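Local coordinates for nitrilotriacetate monooxygenase component B (Bacillus cereus ATCC 14579, PDB 3BPK), which probably binds FMN and acts as the flavin reductase-like component of a monooxygenase, using NADH or NADPH as the likely source of electrons, at residues B[30-35]-B[127-132]; B[35-40]-B[75-80]; B[64-69]-B[151-156]; B[90-95]-B[131-136]; B[137-142]-B[161-166]. All blocks are in the same frame, centred on the assembly; numbering follows the deposited sequence. Where two conformers were deposited one is given.

Interaction 1. Residues B[30-35]-B[127-132]; sequences VAFVTS and PGVKEA
The hydroxyl of Thr-34 donates to the backbone carbonyl of Pro-127, with OG1 2.8 Å from O. The bond lies in the carbonyl plane and falls on a lone pair, the C=O...donor angle being 141°. It depends on the side-chain rotation: with chi1 at 55°, OG1 sits between the backbone N and the carbonyl carbon of its own residue and reaches across to the other backbone. CA of Gly-128 packs beside the hydroxyl, 3.7 Å from Thr-34 OG1.

Two residues back along the strand, Phe-32 also faces the 127-132 segment. Its CE2 edge meets the CG2 methyl of Val-129 at 3.9 Å, the methyl lying near the ring plane, and the two side chains cross at about a right angle. Here strand 28-36 of the large antiparallel sheet of the flavin reductase-like domain meets strand 128-129, which belongs to a separate two-stranded sheet. His-87 of the neighbouring strand 83-88 spans the two, since its ring nitrogens bond to Phe-32 O and Val-129 N. Ile-111 of helix 110-113 packs on Phe-32, Thr-34 and Val-129 together. From Val-129 to Ala-132 the chain makes a type I turn.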
# COMPACT_ATOMS: atom_id res chain seq x y z
N VAL B 30 1.31 -7.10 -4.24
CA VAL B 30 2.67 -7.09 -4.80
C VAL B 30 2.64 -6.59 -6.24
O VAL B 30 1.99 -7.22 -7.12
CB VAL B 30 3.30 -8.54 -4.75
CG1 VAL B 30 4.71 -8.59 -5.33
CG2 VAL B 30 3.36 -9.05 -3.28
N ALA B 31 3.30 -5.46 -6.47
CA ALA B 31 3.42 -4.90 -7.83
C ALA B 31 4.59 -5.58 -8.53
O ALA B 31 5.72 -5.54 -8.02
CB ALA B 31 3.65 -3.38 -7.78
N PHE B 32 4.35 -6.15 -9.71
CA PHE B 32 5.47 -6.66 -10.50
C PHE B 32 5.72 -5.58 -11.55
O PHE B 32 4.84 -5.32 -12.39
CB PHE B 32 5.15 -7.99 -11.16
CG PHE B 32 6.26 -8.49 -11.99
CD1 PHE B 32 7.49 -8.79 -11.40
CD2 PHE B 32 6.08 -8.69 -13.38
CE1 PHE B 32 8.55 -9.24 -12.18
CE2 PHE B 32 7.14 -9.14 -14.15
CZ PHE B 32 8.36 -9.43 -13.56
N VAL B 33 6.88 -4.93 -11.45
CA VAL B 33 7.10 -3.68 -12.22
C VAL B 33 8.18 -3.86 -13.26
O VAL B 33 9.31 -4.29 -12.92
CB VAL B 33 7.55 -2.53 -11.28
CG1 VAL B 33 7.79 -1.22 -12.07
CG2 VAL B 33 6.47 -2.26 -10.21
N THR B 34 7.86 -3.53 -14.52
CA THR B 34 8.87 -3.56 -15.60
C THR B 34 9.24 -2.13 -15.98
O THR B 34 8.43 -1.19 -15.89
CB THR B 34 8.42 -4.33 -16.87
OG1 THR B 34 7.18 -3.81 -17.35
CG2 THR B 34 8.28 -5.80 -16.55
N SER B 35 10.49 -1.99 -16.40
CA SER B 35 11.06 -0.69 -16.71
C SER B 35 12.23 -0.97 -17.65
O SER B 35 12.70 -2.12 -17.75
CB SER B 35 11.54 0.02 -15.40
OG SER B 35 12.60 -0.71 -14.77
N PRO B 127 7.72 -2.16 -22.43
CA PRO B 127 6.89 -3.37 -22.50
C PRO B 127 6.49 -3.89 -21.12
O PRO B 127 7.19 -3.61 -20.12
CB PRO B 127 7.83 -4.41 -23.11
CG PRO B 127 8.95 -3.66 -23.70
CD PRO B 127 9.09 -2.38 -22.92
N GLY B 128 5.41 -4.65 -21.08
CA GLY B 128 5.07 -5.46 -19.91
C GLY B 128 5.36 -6.92 -20.20
O GLY B 128 6.14 -7.26 -21.13
N VAL B 129 4.75 -7.79 -19.41
CA VAL B 129 4.82 -9.23 -19.64
C VAL B 129 3.44 -9.81 -19.94
O VAL B 129 2.45 -9.44 -19.31
CB VAL B 129 5.52 -9.99 -18.49
CG1 VAL B 129 6.97 -9.48 -18.32
CG2 VAL B 129 4.75 -9.91 -17.15
N LYS B 130 3.40 -10.76 -20.88
CA LYS B 130 2.17 -11.38 -21.30
C LYS B 130 1.52 -12.24 -20.21
O LYS B 130 0.29 -12.37 -20.18
CB LYS B 130 2.47 -12.25 -22.55
CG LYS B 130 1.27 -12.87 -23.17
CD LYS B 130 1.72 -13.70 -24.39
CE LYS B 130 0.61 -14.62 -24.90
NZ LYS B 130 -0.36 -13.74 -25.56
N GLU B 131 2.34 -12.82 -19.31
CA GLU B 131 1.85 -13.72 -18.29
C GLU B 131 0.88 -13.08 -17.28
O GLU B 131 0.04 -13.79 -16.69
CB GLU B 131 3.01 -14.37 -17.53
CG GLU B 131 3.83 -15.41 -18.35
CD GLU B 131 4.79 -14.84 -19.39
OE1 GLU B 131 5.01 -13.62 -19.44
OE2 GLU B 131 5.34 -15.67 -20.17
N ALA B 132 0.95 -11.75 -17.09
CA ALA B 132 0.00 -11.09 -16.17
C ALA B 132 -1.42 -11.10 -16.71
O ALA B 132 -1.63 -10.95 -17.93
CB ALA B 132 0.43 -9.65 -15.93

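Interaction 2. Residues B[35-40]-B[75-80]; sequences SVTKEG and SRNAIE
This is a strand-end to helix contact, in which Asn-77 of helix 73-81 packs its amide against the backbone where strand 28-36 runs out into a turn. The amide nitrogen is the polar link: ND2 donates to Ser-35 OG at 2.9 Å, nearly straight at 164°, and the hydroxyl lies in the amide plane. Asn-43 OD1 takes another bond from ND2, so the amide nitrogen has two oxygen partners and its rotation is well defined. Turned beside its own backbone N, with chi1 -67°, the Asn-77 side chain runs along the backbone of Val-36, whose O is 3.3 Å from CB of Asn-77. The amide oxygen faces the next residue, where Asn-77 OD1 comes within 3.4 Å of Thr-37 CA, and the side chains of Thr-37 and Asn-77 lie side by side, pointing the same way.

A water accepts from Val-36 N and donates, weakly, to Asn-77 O, bridging the backbones. Further out the contact is aliphatic: Lys-38 CG rests 3.5 Å from Glu-80 CG as the two chains cross at about a right angle. Thr-37 opens a type I turn to Gly-40, and its OG1 bonds to Asn-107.

On the strand side, Asn-43 of strand 42-54 touches both Ser-35 and Thr-37; on the helix side, Ile-79 packs on Leu-140 of strand 134-146, and Ser-75 lies against Leu-158 of strand 155-168.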
# COMPACT_ATOMS: atom_id res chain seq x y z
N SER B 35 10.49 -1.99 -16.40
CA SER B 35 11.06 -0.69 -16.71
C SER B 35 12.23 -0.97 -17.65
O SER B 35 12.70 -2.12 -17.75
CB SER B 35 11.54 0.02 -15.40
OG SER B 35 12.60 -0.71 -14.77
N VAL B 36 12.70 0.07 -18.34
CA VAL B 36 13.74 -0.14 -19.38
C VAL B 36 14.94 0.76 -19.10
O VAL B 36 14.75 1.94 -18.75
CB VAL B 36 13.15 0.13 -20.80
CG1 VAL B 36 14.26 0.00 -21.87
CG2 VAL B 36 12.04 -0.90 -21.11
N THR B 37 16.15 0.20 -19.26
CA THR B 37 17.38 0.98 -19.03
C THR B 37 17.70 1.88 -20.23
O THR B 37 17.10 1.71 -21.31
CB THR B 37 18.61 0.07 -18.80
OG1 THR B 37 18.98 -0.58 -20.04
CG2 THR B 37 18.36 -0.99 -17.71
N LYS B 38 18.65 2.82 -20.06
CA LYS B 38 19.08 3.65 -21.19
C LYS B 38 19.69 2.79 -22.30
O LYS B 38 19.72 3.21 -23.48
CB LYS B 38 20.09 4.72 -20.75
CG LYS B 38 19.49 5.89 -19.99
CD LYS B 38 20.44 7.10 -19.97
CE LYS B 38 21.84 6.75 -19.43
NZ LYS B 38 21.86 5.67 -18.36
N GLU B 39 20.16 1.59 -21.96
CA GLU B 39 20.80 0.69 -22.95
C GLU B 39 19.79 -0.22 -23.64
O GLU B 39 20.15 -0.96 -24.57
CB GLU B 39 21.86 -0.17 -22.27
CG GLU B 39 23.06 0.63 -21.77
CD GLU B 39 22.76 1.54 -20.57
OE1 GLU B 39 21.96 1.16 -19.68
OE2 GLU B 39 23.32 2.64 -20.55
N GLY B 40 18.53 -0.14 -23.21
CA GLY B 40 17.42 -0.86 -23.87
C GLY B 40 16.99 -2.16 -23.22
O GLY B 40 16.17 -2.89 -23.78
N SER B 75 13.76 2.53 -10.15
CA SER B 75 13.55 3.97 -10.01
C SER B 75 14.29 4.79 -11.04
O SER B 75 13.74 5.76 -11.62
CB SER B 75 13.95 4.43 -8.61
OG SER B 75 13.15 3.73 -7.71
N ARG B 76 15.57 4.44 -11.25
CA ARG B 76 16.36 5.10 -12.30
C ARG B 76 15.67 5.02 -13.65
O ARG B 76 15.57 6.02 -14.38
CB ARG B 76 17.74 4.46 -12.47
CG ARG B 76 18.75 4.83 -11.45
CD ARG B 76 20.15 4.75 -12.05
NE ARG B 76 20.52 3.42 -12.55
CZ ARG B 76 21.12 2.48 -11.82
NH1 ARG B 76 21.43 1.30 -12.36
NH2 ARG B 76 21.42 2.71 -10.54
N ASN B 77 15.22 3.82 -14.00
CA ASN B 77 14.60 3.59 -15.32
C ASN B 77 13.25 4.33 -15.41
O ASN B 77 12.92 4.87 -16.46
CB ASN B 77 14.31 2.11 -15.50
CG ASN B 77 15.56 1.25 -15.60
OD1 ASN B 77 16.69 1.74 -15.76
ND2 ASN B 77 15.36 -0.05 -15.54
N ALA B 78 12.48 4.34 -14.32
CA ALA B 78 11.19 5.02 -14.33
C ALA B 78 11.37 6.52 -14.50
O ALA B 78 10.61 7.17 -15.21
CB ALA B 78 10.40 4.72 -13.07
N ILE B 79 12.39 7.08 -13.84
CA ILE B 79 12.61 8.51 -13.94
C ILE B 79 13.14 8.88 -15.33
O ILE B 79 12.70 9.89 -15.94
CB ILE B 79 13.59 8.97 -12.84
CG1 ILE B 79 12.90 8.85 -11.47
CG2 ILE B 79 14.08 10.41 -13.13
CD1 ILE B 79 13.86 8.97 -10.28
N GLU B 80 14.10 8.08 -15.83
CA GLU B 80 14.71 8.35 -17.12
C GLU B 80 13.70 8.31 -18.26
O GLU B 80 13.65 9.24 -19.08
CB GLU B 80 15.86 7.36 -17.36
CG GLU B 80 16.62 7.53 -18.70
CD GLU B 80 17.09 8.96 -19.01
OE1 GLU B 80 17.44 9.73 -18.08
OE2 GLU B 80 17.11 9.30 -20.22
O HOH W 1 11.34 2.62 -17.60

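Interaction 3. Residues B[64-69]-B[151-156]; sequences VQRKAG and DSPACD
Arg-66 and Asp-156 meet with their flat groups nearly coplanar, the guanidinium and carboxylate planes being 22° apart, and the arginine presents its NE side. Two nitrogens reach two oxygens: NE of Arg-66 is 2.8 Å from OD2 of Asp-156, and NH2 of Arg-66 is 2.9 Å from OD1 of the same carboxylate. The second bond is the straighter (174°), using the syn lone pair of OD1, while NE is tilted 18° from the carboxylate plane. The arginine chain is extended from CG to NE, which carries the head along the partner segment. Pro-153 lies over one face of the guanidinium, its CD 3.5 Å from NH1 of Arg-66. That NH1 also donates to Gly-69 O, close to the guanidinium plane, and so ties the head back to its own loop.

Behind this salt bridge, strands 59-65 and 155-168 of the main antiparallel sheet join at their ends. Val-64 and Asp-156 form a hydrogen-bonded pair, with Gln-65 and Cys-155 a non-hydrogen-bonded pair beside it. A classic beta bulge puts Ala-154 and Cys-155 both opposite Leu-146 of strand 134-146, and Arg-66 N bonds to Ala-154 O at 2.9 Å.

Gln-65 turns its amide over Cys-155, OE1 lying 3.5 Å from CB of Cys-155, while its NE2 donates to Val-53 O of the second subunit. Water links Val-64 O to Asp-156 OD2, and others join Gly-69 N to Pro-153 O and Gly-69 O to Asp-151 O.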
# COMPACT_ATOMS: atom_id res chain seq x y z
N VAL B 64 10.22 2.22 -3.76
CA VAL B 64 11.37 1.42 -4.20
C VAL B 64 12.58 1.82 -3.33
O VAL B 64 12.96 3.00 -3.30
CB VAL B 64 11.69 1.68 -5.70
CG1 VAL B 64 12.93 0.85 -6.15
CG2 VAL B 64 10.47 1.30 -6.55
N GLN B 65 13.16 0.86 -2.63
CA GLN B 65 14.24 1.21 -1.68
C GLN B 65 15.50 1.57 -2.45
O GLN B 65 15.74 1.03 -3.55
CB GLN B 65 14.52 0.05 -0.72
CG GLN B 65 13.27 -0.36 0.11
CD GLN B 65 12.58 0.85 0.80
OE1 GLN B 65 13.21 1.58 1.62
NE2 GLN B 65 11.30 1.06 0.49
N ARG B 66 16.34 2.43 -1.87
CA ARG B 66 17.65 2.76 -2.43
C ARG B 66 18.67 1.79 -1.85
O ARG B 66 18.37 1.05 -0.91
CB ARG B 66 18.03 4.20 -2.12
CG ARG B 66 17.16 5.23 -2.84
CD ARG B 66 17.93 6.48 -3.03
NE ARG B 66 17.13 7.52 -3.64
CZ ARG B 66 17.56 8.74 -3.95
NH1 ARG B 66 18.83 9.10 -3.71
NH2 ARG B 66 16.72 9.61 -4.49
N LYS B 67 19.85 1.76 -2.47
CA LYS B 67 20.98 1.01 -1.91
C LYS B 67 22.06 2.01 -1.54
O LYS B 67 22.62 2.69 -2.40
CB LYS B 67 21.48 -0.08 -2.86
CG LYS B 67 20.54 -1.28 -2.97
CD LYS B 67 21.31 -2.58 -3.24
CE LYS B 67 20.38 -3.74 -3.59
NZ LYS B 67 19.68 -4.35 -2.41
N ALA B 68 22.30 2.12 -0.24
CA ALA B 68 23.25 3.10 0.29
C ALA B 68 23.07 4.48 -0.37
O ALA B 68 24.03 5.12 -0.84
CB ALA B 68 24.70 2.57 0.15
N GLY B 69 21.82 4.94 -0.45
CA GLY B 69 21.55 6.29 -0.93
C GLY B 69 21.45 6.43 -2.44
O GLY B 69 21.19 7.52 -2.94
N ASP B 151 21.26 13.61 3.04
CA ASP B 151 22.10 13.33 1.88
C ASP B 151 21.92 11.95 1.26
O ASP B 151 22.40 11.69 0.15
CB ASP B 151 23.58 13.57 2.23
CG ASP B 151 23.92 15.06 2.50
OD1 ASP B 151 25.11 15.35 2.72
OD2 ASP B 151 23.02 15.94 2.50
N SER B 152 21.31 11.02 1.99
CA SER B 152 21.16 9.65 1.49
C SER B 152 19.75 9.10 1.78
O SER B 152 19.54 8.37 2.76
CB SER B 152 22.23 8.72 2.07
OG SER B 152 23.54 9.03 1.60
N PRO B 153 18.77 9.42 0.89
CA PRO B 153 17.38 8.91 1.09
C PRO B 153 17.32 7.39 1.19
O PRO B 153 18.17 6.70 0.60
CB PRO B 153 16.65 9.40 -0.17
CG PRO B 153 17.48 10.64 -0.64
CD PRO B 153 18.89 10.21 -0.36
N ALA B 154 16.32 6.86 1.89
CA ALA B 154 16.17 5.42 2.04
C ALA B 154 15.42 4.83 0.85
O ALA B 154 15.51 3.63 0.58
CB ALA B 154 15.37 5.10 3.29
N CYS B 155 14.59 5.66 0.20
CA CYS B 155 13.71 5.12 -0.86
C CYS B 155 13.23 6.21 -1.78
O CYS B 155 13.44 7.39 -1.51
CB CYS B 155 12.49 4.42 -0.24
SG CYS B 155 11.32 5.58 0.51
N ASP B 156 12.57 5.82 -2.88
CA ASP B 156 11.86 6.76 -3.73
C ASP B 156 10.46 6.22 -3.86
O ASP B 156 10.27 5.06 -4.28
CB ASP B 156 12.50 6.84 -5.12
CG ASP B 156 13.91 7.41 -5.03
OD1 ASP B 156 14.00 8.66 -4.97
OD2 ASP B 156 14.86 6.60 -4.90
O HOH W 2 14.80 3.96 -5.39
O HOH W 3 17.71 2.18 1.93
O HOH W 4 19.73 4.27 1.10
O HOH W 5 22.27 10.11 -2.26

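Interaction 4. Residues B[90-95]-B[131-136]; sequences DESYVA and EANIRM
An Asx turn leading into helix 94-100 forms one half of this contact, and the bend before strand 134-146 packs against it. Asn-133 ND2 donates to Asp-90 OD2 at 2.8 Å, the carboxylate oxygen lying near the amide plane, with the two flat groups 40° apart. The donor meets OD2 on its syn side, 25° out of the carboxylate plane. A weak bond from the same ND2 goes to Ser-92 OG.

The other carboxylate oxygen makes the turn itself: Asp-90 OD1 accepts from the backbone N of Ser-92 at 2.8 Å and also from its hydroxyl. Both oxygens are thus engaged, which fixes the carboxylate's rotation and would favour its charged form. One water joins Asp-90 OD2 to Ile-134 N, and another donates to both Ser-92 OG and Glu-131 O.

Tyr-93, at the N-cap position of the helix, supplies most of the packing. With chi1 at 76°, its ring is swung toward the 131-132 backbone, and Glu-131 O and Ala-132 N lie over one ring face, offset toward the rim. The phenol end reaches the Ala-132 methyl, OH being 3.5 Å from CB, and its hydroxyl bonds to Ile-88 O of strand 83-88. Glu-131 CB packs 4.0 Å from Tyr-93 CD1, while its carboxylate leads away to Thr-117.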
# COMPACT_ATOMS: atom_id res chain seq x y z
N ASP B 90 -0.12 -12.71 -9.35
CA ASP B 90 -1.12 -13.73 -9.08
C ASP B 90 -0.53 -15.15 -9.07
O ASP B 90 0.64 -15.35 -9.44
CB ASP B 90 -2.35 -13.59 -10.01
CG ASP B 90 -2.06 -13.99 -11.44
OD1 ASP B 90 -1.40 -15.03 -11.66
OD2 ASP B 90 -2.54 -13.27 -12.34
N GLU B 91 -1.33 -16.11 -8.60
CA GLU B 91 -0.83 -17.48 -8.43
C GLU B 91 -0.32 -18.09 -9.75
O GLU B 91 0.58 -18.96 -9.71
CB GLU B 91 -1.91 -18.37 -7.84
CG GLU B 91 -2.29 -18.00 -6.40
CD GLU B 91 -3.30 -18.96 -5.76
OE1 GLU B 91 -3.30 -20.18 -6.13
OE2 GLU B 91 -4.10 -18.51 -4.92
N SER B 92 -0.82 -17.61 -10.89
CA SER B 92 -0.46 -18.26 -12.19
C SER B 92 0.98 -17.98 -12.61
O SER B 92 1.52 -18.68 -13.45
CB SER B 92 -1.41 -17.84 -13.32
OG SER B 92 -1.23 -16.48 -13.72
N TYR B 93 1.61 -16.95 -12.05
CA TYR B 93 2.99 -16.65 -12.46
C TYR B 93 3.89 -16.19 -11.30
O TYR B 93 4.99 -15.72 -11.54
CB TYR B 93 3.07 -15.72 -13.69
CG TYR B 93 2.78 -14.25 -13.49
CD1 TYR B 93 3.79 -13.29 -13.75
CD2 TYR B 93 1.53 -13.80 -13.06
CE1 TYR B 93 3.56 -11.95 -13.58
CE2 TYR B 93 1.29 -12.41 -12.87
CZ TYR B 93 2.32 -11.51 -13.15
OH TYR B 93 2.14 -10.15 -12.97
N VAL B 94 3.42 -16.38 -10.05
CA VAL B 94 4.24 -15.99 -8.90
C VAL B 94 5.58 -16.75 -8.84
O VAL B 94 6.58 -16.20 -8.38
CB VAL B 94 3.45 -16.10 -7.56
CG1 VAL B 94 3.04 -17.58 -7.28
CG2 VAL B 94 4.25 -15.48 -6.41
N ALA B 95 5.61 -17.98 -9.36
CA ALA B 95 6.90 -18.68 -9.43
C ALA B 95 7.94 -17.87 -10.24
O ALA B 95 9.09 -17.72 -9.79
CB ALA B 95 6.74 -20.12 -9.97
N GLU B 131 2.34 -12.82 -19.31
CA GLU B 131 1.85 -13.72 -18.29
C GLU B 131 0.88 -13.08 -17.28
O GLU B 131 0.04 -13.79 -16.69
CB GLU B 131 3.01 -14.37 -17.53
CG GLU B 131 3.83 -15.41 -18.35
CD GLU B 131 4.79 -14.84 -19.39
OE1 GLU B 131 5.01 -13.62 -19.44
OE2 GLU B 131 5.34 -15.67 -20.17
N ALA B 132 0.95 -11.75 -17.09
CA ALA B 132 0.00 -11.09 -16.17
C ALA B 132 -1.42 -11.10 -16.71
O ALA B 132 -1.63 -10.95 -17.93
CB ALA B 132 0.43 -9.65 -15.93
N ASN B 133 -2.39 -11.25 -15.80
CA ASN B 133 -3.80 -11.16 -16.15
C ASN B 133 -4.33 -9.71 -16.06
O ASN B 133 -5.35 -9.36 -16.64
CB ASN B 133 -4.61 -12.13 -15.26
CG ASN B 133 -4.29 -13.60 -15.58
OD1 ASN B 133 -4.86 -14.15 -16.52
ND2 ASN B 133 -3.38 -14.22 -14.82
N ILE B 134 -3.64 -8.86 -15.28
CA ILE B 134 -3.99 -7.44 -15.24
C ILE B 134 -2.68 -6.69 -15.23
O ILE B 134 -1.76 -7.00 -14.44
CB ILE B 134 -4.81 -7.05 -13.97
CG1 ILE B 134 -6.13 -7.84 -13.87
CG2 ILE B 134 -5.08 -5.48 -13.96
CD1 ILE B 134 -6.90 -7.60 -12.56
N ARG B 135 -2.56 -5.73 -16.13
CA ARG B 135 -1.43 -4.82 -16.08
C ARG B 135 -1.81 -3.41 -16.46
O ARG B 135 -2.83 -3.17 -17.14
CB ARG B 135 -0.28 -5.34 -16.91
CG ARG B 135 -0.45 -5.19 -18.41
CD ARG B 135 0.77 -5.77 -19.16
NE ARG B 135 0.71 -5.32 -20.55
CZ ARG B 135 -0.09 -5.84 -21.49
NH1 ARG B 135 -0.86 -6.89 -21.26
NH2 ARG B 135 -0.09 -5.27 -22.68
N MSE B 136 -1.00 -2.47 -15.99
CA MSE B 136 -1.32 -1.06 -16.11
C MSE B 136 -0.11 -0.33 -16.65
O MSE B 136 0.96 -0.35 -16.03
CB MSE B 136 -1.64 -0.50 -14.72
CG MSE B 136 -2.99 -1.05 -14.17
SE MSE B 136 -3.21 -0.70 -12.27
CE MSE B 136 -2.07 -2.17 -11.69
O HOH W 6 -2.20 -10.61 -13.08
O HOH W 7 0.10 -16.49 -16.00

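Interaction 5. Residues B[137-142]-B[161-166]; sequences ECVLER and RVVRFH
Glu-137 leaves its strand with CB against the Val-163 methyl CG2, 3.9 Å away. CG turns beside the backbone N, and the chain then runs out extended alongside Arg-164, so that CD lies 3.7 Å from Arg-164 CB. At the tip, OE2 accepts from His-166 NE2 at 2.7 Å. The bond is nearly straight (168°) and in the imidazole plane, but it meets the oxygen on its anti side, 22° out of the carboxylate plane. OE2 also takes the backbone N of Glu-122, while OE1 receives those of Val-123 and Ile-124.

The backbones beneath are the paired strands of the hairpin 134-146/155-168. A classic bulge sets Val-163 and Arg-164 opposite Glu-137, whose O accepts from Val-163 N and whose N donates to Arg-164 O. Beyond it Val-139 and Arg-161 form a hydrogen-bonded pair. The Val-139 methyl CG2 lies over the Arg-161 guanidinium; at the edge of that guanidinium, Glu-141 OE2 accepts from Arg-161 NE at 2.7 Å, a salt bridge in which the carboxylate and guanidinium planes stand 60° apart. Phe-165 and His-166 also pair with a strand of the second subunit, carrying the sheet across the interface.

Four N-H donors thus converge on the buried Glu-137 carboxylate, which would be expected to stabilise its negative charge and lower its pKa.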
# COMPACT_ATOMS: atom_id res chain seq x y z
N GLU B 137 -0.29 0.33 -17.79
CA GLU B 137 0.78 1.17 -18.33
C GLU B 137 0.74 2.44 -17.52
O GLU B 137 -0.34 3.06 -17.37
CB GLU B 137 0.53 1.51 -19.80
CG GLU B 137 0.49 0.29 -20.71
CD GLU B 137 0.21 0.64 -22.17
OE1 GLU B 137 0.56 1.77 -22.59
OE2 GLU B 137 -0.30 -0.25 -22.88
N CYS B 138 1.92 2.81 -16.99
CA CYS B 138 1.99 4.04 -16.19
C CYS B 138 2.97 5.08 -16.72
O CYS B 138 4.03 4.73 -17.28
CB CYS B 138 2.43 3.71 -14.77
SG CYS B 138 1.21 2.70 -13.87
N VAL B 139 2.60 6.34 -16.52
CA VAL B 139 3.59 7.42 -16.64
C VAL B 139 3.95 7.89 -15.22
O VAL B 139 3.14 7.81 -14.27
CB VAL B 139 3.11 8.60 -17.52
CG1 VAL B 139 2.84 8.13 -18.96
CG2 VAL B 139 1.87 9.26 -16.91
N LEU B 140 5.17 8.37 -15.08
CA LEU B 140 5.62 8.77 -13.77
C LEU B 140 5.12 10.18 -13.48
O LEU B 140 5.50 11.15 -14.19
CB LEU B 140 7.15 8.75 -13.74
CG LEU B 140 7.73 9.12 -12.36
CD1 LEU B 140 7.38 8.06 -11.32
CD2 LEU B 140 9.25 9.38 -12.43
N GLU B 141 4.26 10.30 -12.48
CA GLU B 141 3.75 11.61 -12.08
C GLU B 141 4.77 12.33 -11.22
O GLU B 141 5.03 13.52 -11.42
CB GLU B 141 2.44 11.46 -11.33
CG GLU B 141 1.30 11.21 -12.25
CD GLU B 141 1.03 12.41 -13.16
OE1 GLU B 141 1.25 13.57 -12.73
OE2 GLU B 141 0.62 12.19 -14.32
N ARG B 142 5.34 11.61 -10.27
CA ARG B 142 6.45 12.16 -9.47
C ARG B 142 7.19 11.03 -8.78
O ARG B 142 6.64 9.95 -8.57
CB ARG B 142 6.00 13.26 -8.49
CG ARG B 142 5.17 12.77 -7.35
CD ARG B 142 4.88 13.92 -6.37
NE ARG B 142 3.93 14.93 -6.88
CZ ARG B 142 3.75 16.12 -6.30
NH1 ARG B 142 4.52 16.46 -5.26
NH2 ARG B 142 2.87 16.99 -6.79
N ARG B 161 0.74 7.37 -12.91
CA ARG B 161 -0.60 7.60 -13.43
C ARG B 161 -0.88 6.55 -14.47
O ARG B 161 -0.11 6.40 -15.41
CB ARG B 161 -0.71 9.01 -14.05
CG ARG B 161 -2.05 9.26 -14.75
CD ARG B 161 -2.28 10.75 -15.04
NE ARG B 161 -1.31 11.29 -15.98
CZ ARG B 161 -1.43 11.28 -17.31
NH1 ARG B 161 -2.50 10.73 -17.89
NH2 ARG B 161 -0.47 11.82 -18.06
N VAL B 162 -1.97 5.80 -14.27
CA VAL B 162 -2.34 4.74 -15.22
C VAL B 162 -2.88 5.38 -16.50
O VAL B 162 -3.84 6.19 -16.45
CB VAL B 162 -3.41 3.78 -14.63
CG1 VAL B 162 -3.77 2.67 -15.64
CG2 VAL B 162 -2.94 3.20 -13.30
N VAL B 163 -2.25 5.04 -17.62
CA VAL B 163 -2.70 5.56 -18.94
C VAL B 163 -3.36 4.47 -19.81
O VAL B 163 -3.99 4.79 -20.82
CB VAL B 163 -1.57 6.29 -19.68
CG1 VAL B 163 -1.17 7.53 -18.90
CG2 VAL B 163 -0.36 5.35 -19.91
N ARG B 164 -3.20 3.21 -19.40
CA ARG B 164 -3.94 2.10 -20.04
C ARG B 164 -4.07 0.95 -19.07
O ARG B 164 -3.10 0.61 -18.38
CB ARG B 164 -3.22 1.61 -21.30
CG ARG B 164 -4.11 0.75 -22.21
CD ARG B 164 -5.21 1.65 -22.82
NE ARG B 164 -4.82 2.24 -24.10
CZ ARG B 164 -4.81 3.54 -24.38
NH1 ARG B 164 -5.10 4.45 -23.44
NH2 ARG B 164 -4.49 3.94 -25.62
N PHE B 165 -5.27 0.37 -19.02
CA PHE B 165 -5.50 -0.86 -18.28
C PHE B 165 -5.59 -1.98 -19.31
O PHE B 165 -6.21 -1.79 -20.38
CB PHE B 165 -6.84 -0.85 -17.58
CG PHE B 165 -6.92 0.04 -16.37
CD1 PHE B 165 -6.46 -0.42 -15.13
CD2 PHE B 165 -7.54 1.29 -16.44
CE1 PHE B 165 -6.61 0.37 -13.98
CE2 PHE B 165 -7.67 2.08 -15.31
CZ PHE B 165 -7.20 1.61 -14.07
N HIS B 166 -5.02 -3.15 -18.98
CA HIS B 166 -5.16 -4.37 -19.78
C HIS B 166 -5.68 -5.43 -18.82
O HIS B 166 -5.04 -5.70 -17.81
CB HIS B 166 -3.82 -4.83 -20.31
CG HIS B 166 -3.17 -3.84 -21.23
ND1 HIS B 166 -3.48 -3.78 -22.57
CD2 HIS B 166 -2.28 -2.85 -20.99
CE1 HIS B 166 -2.77 -2.80 -23.13
NE2 HIS B 166 -2.04 -2.21 -22.19

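From the N terminus, strand 28-36 opens interaction 1, whose loop closes at 127-132, and it continues into interaction 2, which closes sooner, at helix 73-81, and is nested within that loop. Strand 59-65 opens interaction 3; its partner, 151-156, comes so late that this loop crosses those of interactions 1, 2 and 5, with interaction 4 nested inside. Interactions 1 and 4 share Glu-131 and Ala-132 at their closing ends. Strand 134-146 carries interaction 4 into interaction 5, and Arg-135 O of the former probably bonds to His-166 N of the latter. Interactions 3 and 5 join strands of the main sheet, while 1, 2 and 4 tie it to strand 128-129, helix 73-81 and the start of helix 94-100.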